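Local coordinates for Endoglucanase(Endo-1,4-beta-glucanase)protein (Pseudomonas stutzeri, PDB 6R2J), which probably hydrolyses beta-1,4-glucosidic bonds of cellulose as a family 5 glycoside hydrolase, and binds cellobiose, at residues 42-47 / 84-89; 176-181 / 186-191; 182-187 / 211-216. All coordinates share one frame; numbering follows the deposited sequence.

Interaction 1: 42-47 / 84-89; sequences KHFKYY and LDLAAQ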
loop_
_atom_site.group_PDB
_atom_site.type_symbol
_atom_site.label_atom_id
_atom_site.label_comp_id
_atom_site.label_asym_id
_atom_site.label_seq_id
_atom_site.Cartn_x
_atom_site.Cartn_y
_atom_site.Cartn_z
ATOM N N LYS A 42 -11.777 -6.331 15.871
ATOM C CA LYS A 42 -10.737 -7.183 16.447
ATOM C C LYS A 42 -9.411 -7.002 15.720
ATOM O O LYS A 42 -8.343 -6.998 16.345
ATOM C CB LYS A 42 -11.165 -8.644 16.409
ATOM C CG LYS A 42 -11.191 -9.220 14.999
ATOM C CD LYS A 42 -11.683 -10.665 14.975
ATOM C CE LYS A 42 -10.652 -11.619 14.397
ATOM N NZ LYS A 42 -11.172 -13.017 14.382
ATOM N N HIS A 43 -9.459 -6.841 14.398
ATOM C CA HIS A 43 -8.234 -6.685 13.627
ATOM C C HIS A 43 -7.522 -5.389 13.993
ATOM O O HIS A 43 -6.321 -5.386 14.283
ATOM C CB HIS A 43 -8.551 -6.775 12.129
ATOM C CG HIS A 43 -9.211 -8.061 11.749
ATOM N ND1 HIS A 43 -10.534 -8.141 11.377
ATOM C CD2 HIS A 43 -8.731 -9.323 11.717
ATOM C CE1 HIS A 43 -10.830 -9.397 11.099
ATOM N NE2 HIS A 43 -9.760 -10.139 11.327
ATOM N N PHE A 44 -8.242 -4.283 14.015
ATOM C CA PHE A 44 -7.579 -3.020 14.307
ATOM C C PHE A 44 -7.045 -2.997 15.727
ATOM O O PHE A 44 -5.968 -2.444 15.973
ATOM C CB PHE A 44 -8.552 -1.892 14.067
ATOM C CG PHE A 44 -8.995 -1.795 12.634
ATOM C CD1 PHE A 44 -8.285 -1.016 11.727
ATOM C CD2 PHE A 44 -10.117 -2.514 12.167
ATOM C CE1 PHE A 44 -8.700 -0.917 10.425
ATOM C CE2 PHE A 44 -10.525 -2.418 10.828
ATOM C CZ PHE A 44 -9.827 -1.615 9.972
ATOM N N LYS A 45 -7.788 -3.599 16.667
ATOM C CA LYS A 45 -7.354 -3.707 18.056
ATOM C C LYS A 45 -6.102 -4.570 18.179
ATOM O O LYS A 45 -5.152 -4.208 18.888
ATOM C CB LYS A 45 -8.488 -4.301 18.894
ATOM C CG LYS A 45 -8.247 -4.442 20.418
ATOM C CD LYS A 45 -7.534 -3.266 21.024
ATOM C CE LYS A 45 -7.547 -3.324 22.543
ATOM N NZ LYS A 45 -8.151 -4.545 23.102
ATOM N N TYR A 46 -6.084 -5.728 17.519
ATOM C CA TYR A 46 -4.893 -6.564 17.567
ATOM C C TYR A 46 -3.659 -5.789 17.107
ATOM O O TYR A 46 -2.637 -5.769 17.795
ATOM C CB TYR A 46 -5.066 -7.829 16.726
ATOM C CG TYR A 46 -3.780 -8.633 16.692
ATOM C CD1 TYR A 46 -3.367 -9.348 17.791
ATOM C CD2 TYR A 46 -2.964 -8.632 15.567
ATOM C CE1 TYR A 46 -2.162 -10.050 17.762
ATOM C CE2 TYR A 46 -1.791 -9.320 15.517
ATOM C CZ TYR A 46 -1.380 -10.028 16.612
ATOM O OH TYR A 46 -0.185 -10.716 16.568
ATOM N N TYR A 47 -3.716 -5.162 15.935
ATOM C CA TYR A 47 -2.496 -4.541 15.411
ATOM C C TYR A 47 -2.117 -3.318 16.223
ATOM O O TYR A 47 -0.942 -3.095 16.501
ATOM C CB TYR A 47 -2.624 -4.268 13.913
ATOM C CG TYR A 47 -2.655 -5.570 13.150
ATOM C CD1 TYR A 47 -1.476 -6.298 12.894
ATOM C CD2 TYR A 47 -3.857 -6.110 12.747
ATOM C CE1 TYR A 47 -1.507 -7.523 12.224
ATOM C CE2 TYR A 47 -3.918 -7.313 12.076
ATOM C CZ TYR A 47 -2.751 -8.023 11.795
ATOM O OH TYR A 47 -2.851 -9.217 11.107
ATOM N N LEU A 84 -12.210 3.121 8.051
ATOM C CA LEU A 84 -11.529 4.316 8.534
ATOM C C LEU A 84 -11.948 4.640 9.959
ATOM O O LEU A 84 -11.122 5.084 10.762
ATOM C CB LEU A 84 -11.836 5.504 7.630
ATOM C CG LEU A 84 -11.480 5.473 6.149
ATOM C CD1 LEU A 84 -12.024 6.682 5.384
ATOM C CD2 LEU A 84 -9.963 5.381 6.027
ATOM N N ASP A 85 -13.227 4.427 10.290
ATOM C CA ASP A 85 -13.699 4.708 11.648
ATOM C C ASP A 85 -13.002 3.821 12.665
ATOM O O ASP A 85 -12.585 4.279 13.735
ATOM C CB ASP A 85 -15.199 4.454 11.745
ATOM C CG ASP A 85 -16.029 5.539 11.104
ATOM O OD1 ASP A 85 -15.539 6.697 11.001
ATOM O OD2 ASP A 85 -17.179 5.204 10.704
ATOM N N LEU A 86 -12.936 2.517 12.376
ATOM C CA LEU A 86 -12.367 1.565 13.324
ATOM C C LEU A 86 -10.866 1.771 13.458
ATOM O O LEU A 86 -10.320 1.697 14.566
ATOM C CB LEU A 86 -12.710 0.129 12.894
ATOM C CG LEU A 86 -14.205 -0.237 12.944
ATOM C CD1 LEU A 86 -14.400 -1.575 12.310
ATOM C CD2 LEU A 86 -14.729 -0.231 14.360
ATOM N N ALA A 87 -10.188 2.074 12.343
ATOM C CA ALA A 87 -8.771 2.429 12.413
ATOM C C ALA A 87 -8.559 3.610 13.348
ATOM O O ALA A 87 -7.739 3.546 14.274
ATOM C CB ALA A 87 -8.207 2.708 11.008
ATOM N N ALA A 88 -9.325 4.688 13.149
ATOM C CA ALA A 88 -9.071 5.933 13.877
ATOM C C ALA A 88 -9.390 5.795 15.367
ATOM O O ALA A 88 -8.707 6.386 16.224
ATOM C CB ALA A 88 -9.905 7.071 13.278
ATOM N N GLN A 89 -10.446 5.045 15.692
ATOM C CA GLN A 89 -10.743 4.806 17.094
ATOM C C GLN A 89 -9.583 4.117 17.791
ATOM O O GLN A 89 -9.402 4.289 19.008
ATOM C CB GLN A 89 -11.984 3.936 17.237
ATOM C CG GLN A 89 -13.286 4.611 16.897
ATOM C CD GLN A 89 -14.468 3.652 16.928
ATOM O OE1 GLN A 89 -15.378 3.856 16.189
ATOM N NE2 GLN A 89 -14.442 2.612 17.759
#
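Leu86 is the first residue of helix segment 84-89 to meet Phe44, the one residue of 42-47 that carries its side of the contact. Leu86 CB lies over a face of the phenyl ring, 25° off the ring normal and 4.1 Å from the centroid, which meets the geometry of a CH-pi contact. The hit is displaced toward the rim, as the 3.8 Å from Leu86 CB to Phe44 CD2 confirms. The two side chains cross at about a right angle, so the leucine offers its CB to the ring rather than laying its length along it.

One residue on, the backbone of Ala87 takes over: its N sits above the same ring face, and its CA comes within 3.5 Å of Phe44 CD1. The methyl group finishes the approach, with Ala87 CB 3.7 Å from Phe44 CE1. Phe44 can lie against this backbone because its CG is anti to its own carbonyl carbon (chi1 -63°), which directs the ring at the neighbouring helix. Between the side chains the contact is apolar; the backbone N over the ring makes no hydrogen bond to 42-47.

In the TIM barrel, helices 41-49 and 74-89 follow strands 14-18 and 54-59 and stand side by side on the outside of the sheet; Ala87 also touches Val94 of strand 93-98, while Tyr47 touches Val16 and Ile18 of strand 14-18.

Interaction 2: 176-181 / 186-191; sequences GERWSS and PLVNAN. With BGC (beta-D-glucopyranose), chain E; BGC (beta-D-glucopyranose), chain B.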
loop_
_atom_site.group_PDB
_atom_site.type_symbol
_atom_site.label_atom_id
_atom_site.label_comp_id
_atom_site.label_asym_id
_atom_site.label_seq_id
_atom_site.Cartn_x
_atom_site.Cartn_y
_atom_site.Cartn_z
ATOM N N GLY A 176 4.718 3.282 -9.454
ATOM C CA GLY A 176 5.251 3.293 -10.791
ATOM C C GLY A 176 5.004 1.987 -11.535
ATOM O O GLY A 176 4.433 1.019 -11.037
ATOM N N GLU A 177 5.475 1.990 -12.768
ATOM C CA GLU A 177 5.328 0.892 -13.707
ATOM C C GLU A 177 6.168 -0.325 -13.264
ATOM O O GLU A 177 6.825 -0.345 -12.198
ATOM C CB GLU A 177 5.605 1.466 -15.104
ATOM C CG GLU A 177 5.626 0.599 -16.323
ATOM C CD GLU A 177 4.346 -0.153 -16.635
ATOM O OE1 GLU A 177 4.431 -1.354 -16.414
ATOM O OE2 GLU A 177 3.319 0.395 -17.139
ATOM N N ARG A 178 6.054 -1.387 -14.066
ATOM C CA ARG A 178 6.663 -2.671 -13.755
ATOM C C ARG A 178 6.245 -3.187 -12.381
ATOM O O ARG A 178 7.072 -3.644 -11.587
ATOM C CB ARG A 178 8.186 -2.634 -13.856
ATOM C CG ARG A 178 8.767 -4.007 -14.238
ATOM C CD ARG A 178 10.052 -4.286 -13.491
ATOM N NE ARG A 178 10.324 -5.731 -13.452
ATOM C CZ ARG A 178 9.611 -6.614 -12.749
ATOM N NH1 ARG A 178 8.580 -6.191 -11.985
ATOM N NH2 ARG A 178 9.932 -7.916 -12.810
ATOM N N TRP A 179 4.951 -3.110 -12.104
ATOM C CA TRP A 179 4.360 -3.593 -10.853
ATOM C C TRP A 179 4.864 -2.815 -9.641
ATOM O O TRP A 179 4.908 -3.342 -8.525
ATOM C CB TRP A 179 4.521 -5.100 -10.644
ATOM C CG TRP A 179 4.087 -5.959 -11.824
ATOM C CD1 TRP A 179 4.813 -6.204 -12.958
ATOM C CD2 TRP A 179 2.858 -6.715 -11.970
ATOM N NE1 TRP A 179 4.112 -7.047 -13.803
ATOM C CE2 TRP A 179 2.919 -7.384 -13.213
ATOM C CE3 TRP A 179 1.716 -6.883 -11.182
ATOM C CZ2 TRP A 179 1.885 -8.224 -13.669
ATOM C CZ3 TRP A 179 0.697 -7.712 -11.645
ATOM C CH2 TRP A 179 0.792 -8.366 -12.871
ATOM N N SER A 180 5.286 -1.568 -9.861
ATOM C CA SER A 180 5.899 -0.731 -8.828
ATOM C C SER A 180 7.024 -1.466 -8.089
ATOM O O SER A 180 7.212 -1.306 -6.885
ATOM C CB SER A 180 4.880 -0.174 -7.847
ATOM O OG SER A 180 5.383 1.033 -7.289
ATOM N N SER A 181 7.816 -2.217 -8.846
ATOM C CA SER A 181 9.028 -2.831 -8.331
ATOM C C SER A 181 10.044 -1.802 -7.848
ATOM O O SER A 181 10.418 -0.877 -8.570
ATOM C CB SER A 181 9.651 -3.661 -9.455
ATOM O OG SER A 181 10.943 -4.099 -9.102
ATOM N N PRO A 186 14.579 2.705 -10.816
ATOM C CA PRO A 186 15.371 3.739 -11.504
ATOM C C PRO A 186 15.448 3.517 -12.984
ATOM O O PRO A 186 15.760 4.453 -13.726
ATOM C CB PRO A 186 16.769 3.623 -10.885
ATOM C CG PRO A 186 16.648 2.747 -9.750
ATOM C CD PRO A 186 15.397 1.900 -9.887
ATOM N N LEU A 187 15.180 2.299 -13.443
ATOM C CA LEU A 187 15.200 2.042 -14.869
ATOM C C LEU A 187 13.821 2.239 -15.475
ATOM O O LEU A 187 13.718 2.802 -16.564
ATOM C CB LEU A 187 15.756 0.646 -15.179
ATOM C CG LEU A 187 17.191 0.425 -14.682
ATOM C CD1 LEU A 187 17.896 -0.725 -15.358
ATOM C CD2 LEU A 187 18.092 1.667 -14.846
ATOM N N VAL A 188 12.754 1.850 -14.759
ATOM C CA VAL A 188 11.390 1.896 -15.312
ATOM C C VAL A 188 10.788 3.297 -15.204
ATOM O O VAL A 188 10.033 3.753 -16.080
ATOM C CB VAL A 188 10.524 0.836 -14.605
ATOM C CG1 VAL A 188 9.072 1.121 -14.786
ATOM C CG2 VAL A 188 10.847 -0.552 -15.138
ATOM N N ASN A 189 11.122 3.996 -14.134
ATOM C CA ASN A 189 10.534 5.276 -13.787
ATOM C C ASN A 189 11.615 6.348 -13.699
ATOM O O ASN A 189 11.591 7.211 -12.803
ATOM C CB ASN A 189 9.760 5.201 -12.465
ATOM C CG ASN A 189 8.839 4.019 -12.395
ATOM O OD1 ASN A 189 7.877 3.913 -13.167
ATOM N ND2 ASN A 189 9.133 3.107 -11.481
ATOM N N ALA A 190 12.582 6.316 -14.618
ATOM C CA ALA A 190 13.777 7.134 -14.430
ATOM C C ALA A 190 13.415 8.603 -14.349
ATOM O O ALA A 190 13.963 9.342 -13.514
ATOM C CB ALA A 190 14.787 6.895 -15.553
ATOM N N ASN A 191 12.471 9.031 -15.203
ATOM C CA ASN A 191 11.986 10.405 -15.257
ATOM C C ASN A 191 10.511 10.516 -14.896
ATOM O O ASN A 191 9.751 11.171 -15.608
ATOM C CB ASN A 191 12.128 10.948 -16.667
ATOM C CG ASN A 191 13.527 10.813 -17.194
ATOM O OD1 ASN A 191 13.890 9.793 -17.805
ATOM N ND2 ASN A 191 14.338 11.847 -16.961
HETATM C C2 BGC E . 7.335 -7.053 -9.435
HETATM C C3 BGC E . 7.337 -5.842 -8.557
HETATM C C4 BGC E . 6.189 -6.073 -7.630
HETATM C C5 BGC E . 5.881 -7.486 -7.247
HETATM C C6 BGC E . 4.745 -7.339 -6.279
HETATM C C1 BGC E . 6.834 -8.474 -9.070
HETATM O O2 BGC E . 8.629 -6.997 -10.163
HETATM O O3 BGC E . 7.156 -4.624 -9.289
HETATM O O4 BGC E . 6.569 -5.148 -6.638
HETATM O O5 BGC E . 5.484 -8.217 -8.504
HETATM O O6 BGC E . 4.070 -8.622 -6.212
HETATM C C2 BGC B . 4.083 -10.993 -11.177
HETATM C C3 BGC B . 4.628 -9.710 -10.604
HETATM C C4 BGC B . 6.112 -9.943 -10.690
HETATM C C5 BGC B . 6.625 -10.212 -12.145
HETATM C C6 BGC B . 8.123 -10.590 -12.240
HETATM C C1 BGC B . 4.379 -11.058 -12.687
HETATM O O1 BGC B . 3.768 -12.094 -13.389
HETATM O O2 BGC B . 2.674 -11.126 -11.057
HETATM O O3 BGC B . 4.375 -9.465 -9.216
HETATM O O4 BGC B . 7.056 -8.960 -10.289
HETATM O O5 BGC B . 5.866 -11.149 -13.003
HETATM O O6 BGC B . 8.825 -9.765 -11.321
HETATM O O HOH W 1 9.531 -0.035 -11.120
#
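A single water between Glu177 and Asn189 is gripped by three groups. It donates to Glu177 O at 2.9 Å and to Ser181 O at 2.8 Å, both measured from the water oxygen, and accepts a weak bond from Asn189 ND2. The other end of the same amide makes the direct link: Glu177 N donates to Asn189 OD1 at 3.1 Å, reaching a lone pair in the carbonyl plane with a moderately bent N-H...O angle of 148°. Asn189, just past the end of helix 185-188, thus engages the turn directly through OD1 and, weakly, through the water at ND2, which probably limits rotation of the amide.

Val188 packs beside this polar pair. With CG1 anti to its backbone N (chi1 161°), its two methyls divide between two partners: CG1 lies 3.5 Å from Glu177 CB, and CG2 lies 3.6 Å from Arg178 CB. The turn they touch is unusual, since Arg178, Trp179 and Ser180 all have positive phi and wind as a short left-handed helix. Glu177 OE1 holds its start by accepting from Arg178 N at 2.9 Å.

The far side of the turn meets cellobiose. Arg178 NH2 donates to O6 of the chain B glucose at 2.6 Å and a nearly straight 169°. Trp179, itself stacked with His146, carries that glucose on one ring face, C3 standing 3.7 Å above the plane over its centre. A guanidinium donor for a hydroxyl and an indole face for the sugar's C-H groups are the classic chemistry of carbohydrate recognition, and the amide-water network behind them probably helps fix the turn that presents both.

Interaction 3: 182-187 / 211-216; sequences AYHWPL and DDFSGK. With BGC (beta-D-glucopyranose), chain B; BGC (beta-D-glucopyranose), chain E.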
loop_
_atom_site.group_PDB
_atom_site.type_symbol
_atom_site.label_atom_id
_atom_site.label_comp_id
_atom_site.label_asym_id
_atom_site.label_seq_id
_atom_site.Cartn_x
_atom_site.Cartn_y
_atom_site.Cartn_z
ATOM N N ALA A 182 10.529 -2.009 -6.629
ATOM C CA ALA A 182 11.550 -1.137 -6.071
ATOM C C ALA A 182 12.899 -1.341 -6.757
ATOM O O ALA A 182 13.606 -0.372 -7.064
ATOM C CB ALA A 182 11.668 -1.414 -4.573
ATOM N N TYR A 183 13.270 -2.594 -7.023
ATOM C CA TYR A 183 14.560 -2.876 -7.644
ATOM C C TYR A 183 14.661 -2.231 -9.024
ATOM O O TYR A 183 15.707 -1.677 -9.399
ATOM C CB TYR A 183 14.739 -4.404 -7.731
ATOM C CG TYR A 183 15.993 -4.805 -8.448
ATOM C CD1 TYR A 183 17.236 -4.700 -7.820
ATOM C CD2 TYR A 183 15.958 -5.230 -9.779
ATOM C CE1 TYR A 183 18.405 -5.018 -8.493
ATOM C CE2 TYR A 183 17.123 -5.533 -10.454
ATOM C CZ TYR A 183 18.327 -5.434 -9.802
ATOM O OH TYR A 183 19.477 -5.748 -10.460
ATOM N N HIS A 184 13.567 -2.276 -9.785
ATOM C CA HIS A 184 13.559 -1.814 -11.159
ATOM C C HIS A 184 13.245 -0.331 -11.284
ATOM O O HIS A 184 13.312 0.195 -12.406
ATOM C CB HIS A 184 12.529 -2.621 -11.976
ATOM C CG HIS A 184 12.811 -4.098 -12.032
ATOM N ND1 HIS A 184 12.189 -5.022 -11.214
ATOM C CD2 HIS A 184 13.659 -4.810 -12.816
ATOM C CE1 HIS A 184 12.648 -6.234 -11.490
ATOM N NE2 HIS A 184 13.535 -6.134 -12.465
ATOM N N TRP A 185 12.901 0.330 -10.166
ATOM C CA TRP A 185 12.391 1.695 -10.184
ATOM C C TRP A 185 13.254 2.657 -10.999
ATOM O O TRP A 185 12.700 3.407 -11.820
ATOM C CB TRP A 185 12.251 2.142 -8.722
ATOM C CG TRP A 185 11.524 3.385 -8.630
ATOM C CD1 TRP A 185 12.021 4.647 -8.831
ATOM C CD2 TRP A 185 10.147 3.533 -8.346
ATOM N NE1 TRP A 185 11.014 5.571 -8.727
ATOM C CE2 TRP A 185 9.853 4.915 -8.405
ATOM C CE3 TRP A 185 9.121 2.636 -8.053
ATOM C CZ2 TRP A 185 8.554 5.422 -8.175
ATOM C CZ3 TRP A 185 7.847 3.134 -7.820
ATOM C CH2 TRP A 185 7.573 4.516 -7.878
ATOM N N PRO A 186 14.579 2.705 -10.816
ATOM C CA PRO A 186 15.371 3.739 -11.504
ATOM C C PRO A 186 15.448 3.517 -12.984
ATOM O O PRO A 186 15.760 4.453 -13.726
ATOM C CB PRO A 186 16.769 3.623 -10.885
ATOM C CG PRO A 186 16.648 2.747 -9.750
ATOM C CD PRO A 186 15.397 1.900 -9.887
ATOM N N LEU A 187 15.180 2.299 -13.443
ATOM C CA LEU A 187 15.200 2.042 -14.869
ATOM C C LEU A 187 13.821 2.239 -15.475
ATOM O O LEU A 187 13.718 2.802 -16.564
ATOM C CB LEU A 187 15.756 0.646 -15.179
ATOM C CG LEU A 187 17.191 0.425 -14.682
ATOM C CD1 LEU A 187 17.896 -0.725 -15.358
ATOM C CD2 LEU A 187 18.092 1.667 -14.846
ATOM N N ASP A 211 13.103 -15.069 -6.587
ATOM C CA ASP A 211 14.016 -14.873 -7.705
ATOM C C ASP A 211 13.368 -14.122 -8.840
ATOM O O ASP A 211 14.071 -13.495 -9.645
ATOM C CB ASP A 211 14.415 -16.222 -8.249
ATOM C CG ASP A 211 15.377 -16.945 -7.368
ATOM O OD1 ASP A 211 15.734 -16.430 -6.286
ATOM O OD2 ASP A 211 15.848 -18.025 -7.798
ATOM N N ASP A 212 12.043 -14.177 -8.923
ATOM C CA ASP A 212 11.300 -13.523 -9.989
ATOM C C ASP A 212 10.614 -12.260 -9.507
ATOM O O ASP A 212 9.766 -11.717 -10.217
ATOM C CB ASP A 212 10.295 -14.506 -10.595
ATOM C CG ASP A 212 9.219 -14.926 -9.624
ATOM O OD1 ASP A 212 9.171 -14.381 -8.516
ATOM O OD2 ASP A 212 8.407 -15.805 -9.971
ATOM N N PHE A 213 10.954 -11.786 -8.307
ATOM C CA PHE A 213 10.450 -10.543 -7.737
ATOM C C PHE A 213 8.944 -10.579 -7.400
ATOM O O PHE A 213 8.402 -9.550 -6.912
ATOM C CB PHE A 213 10.688 -9.321 -8.649
ATOM C CG PHE A 213 12.085 -9.174 -9.146
ATOM C CD1 PHE A 213 12.502 -9.838 -10.288
ATOM C CD2 PHE A 213 12.971 -8.353 -8.479
ATOM C CE1 PHE A 213 13.801 -9.706 -10.748
ATOM C CE2 PHE A 213 14.272 -8.185 -8.918
ATOM C CZ PHE A 213 14.694 -8.856 -10.061
ATOM N N SER A 214 8.241 -11.705 -7.618
ATOM C CA SER A 214 6.779 -11.665 -7.641
ATOM C C SER A 214 6.134 -11.697 -6.260
ATOM O O SER A 214 4.992 -11.250 -6.114
ATOM C CB SER A 214 6.241 -12.842 -8.456
ATOM O OG SER A 214 6.657 -14.069 -7.863
ATOM N N GLY A 215 6.796 -12.266 -5.258
ATOM C CA GLY A 215 6.148 -12.462 -3.989
ATOM C C GLY A 215 5.261 -13.682 -3.922
ATOM O O GLY A 215 4.595 -13.878 -2.895
ATOM N N LYS A 216 5.227 -14.504 -4.978
ATOM C CA LYS A 216 4.498 -15.772 -4.940
ATOM C C LYS A 216 5.278 -16.842 -4.173
ATOM O O LYS A 216 4.681 -17.782 -3.629
ATOM C CB LYS A 216 4.242 -16.309 -6.349
ATOM C CG LYS A 216 3.491 -15.392 -7.266
ATOM C CD LYS A 216 3.458 -16.026 -8.705
ATOM C CE LYS A 216 3.681 -14.984 -9.833
ATOM N NZ LYS A 216 2.851 -13.714 -9.712
HETATM C C2 BGC B . 4.083 -10.993 -11.177
HETATM C C3 BGC B . 4.628 -9.710 -10.604
HETATM C C4 BGC B . 6.112 -9.943 -10.690
HETATM C C5 BGC B . 6.625 -10.212 -12.145
HETATM C C6 BGC B . 8.123 -10.590 -12.240
HETATM C C1 BGC B . 4.379 -11.058 -12.687
HETATM O O1 BGC B . 3.768 -12.094 -13.389
HETATM O O2 BGC B . 2.674 -11.126 -11.057
HETATM O O3 BGC B . 4.375 -9.465 -9.216
HETATM O O4 BGC B . 7.056 -8.960 -10.289
HETATM O O5 BGC B . 5.866 -11.149 -13.003
HETATM O O6 BGC B . 8.825 -9.765 -11.321
HETATM C C2 BGC E . 7.335 -7.053 -9.435
HETATM C C3 BGC E . 7.337 -5.842 -8.557
HETATM C C4 BGC E . 6.189 -6.073 -7.630
HETATM C C5 BGC E . 5.881 -7.486 -7.247
HETATM C C6 BGC E . 4.745 -7.339 -6.279
HETATM C C1 BGC E . 6.834 -8.474 -9.070
HETATM O O2 BGC E . 8.629 -6.997 -10.163
HETATM O O3 BGC E . 7.156 -4.624 -9.289
HETATM O O4 BGC E . 6.569 -5.148 -6.638
HETATM O O5 BGC E . 5.484 -8.217 -8.504
HETATM O O6 BGC E . 4.070 -8.622 -6.212
#
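Phe213 lies with one ring face under the edge of His184. His184 CE1 stands 3.4 Å above the phenyl plane and over its centre, the centroids are 4.5 Å apart, and the planes meet at 60°, so the pair is edge-to-face. The two side chains come from opposite directions. His184 ND1 is hydrogen-bonded to Ser181 OG, a bond that probably fixes the turn of the imidazole and so which edge it offers.

Tyr183 joins less intimately. Its plane is only 28° from that of Phe213, but the rings are slid apart and barely overlap. Contact rests on neighbouring rim atoms, with Tyr183 CD2 3.5 Å from Phe213 CE2, while that same CD2 also sits over the centre of the imidazole. Arg233 adds a cation-pi contact to Phe213.

Two side-chain-to-backbone turns probably stiffen the loop that carries the phenyl ring. Asp212 OD1 accepts from Ser214 N at 3.0 Å, an Asx turn, and from Ser214 OG at 2.6 Å; both donors come from the same face of the carboxylate. Placed between its backbone N and carbonyl carbon (chi1 60°), Ser214 OG in turn accepts from Lys216 N at 3.2 Å, forming an ST turn. Lys216 NZ then makes a weak bond of 2.9 Å to O2 of the chain B glucose.

An aromatic cluster of Tyr183, His184 and Phe213 thus bridges the loops after strands 171-175 and 201-206, an arrangement at the sugar-binding end of a TIM barrel, where Phe213 borders the cellobiose pocket.

In the fold
Along the chain, interaction 1 closes before interactions 2 and 3 begin. It lies on the opposite side of the chain's centre from both, its centre about 33 Å from that of interaction 2 and about 31 Å from that of interaction 3. It joins two outer helices early in the barrel. Interactions 2 and 3 instead belong together: the first segment of interaction 3 overlaps the last of interaction 2, so they share Pro186 and Leu187 on helix 185-188; their centres are about 10 Å apart, and both touch the two glucose units. Arg178 of 176-181 meets His184 and Phe213 of interaction 3. Two loops following barrel strands are thereby coupled around one cellobiose.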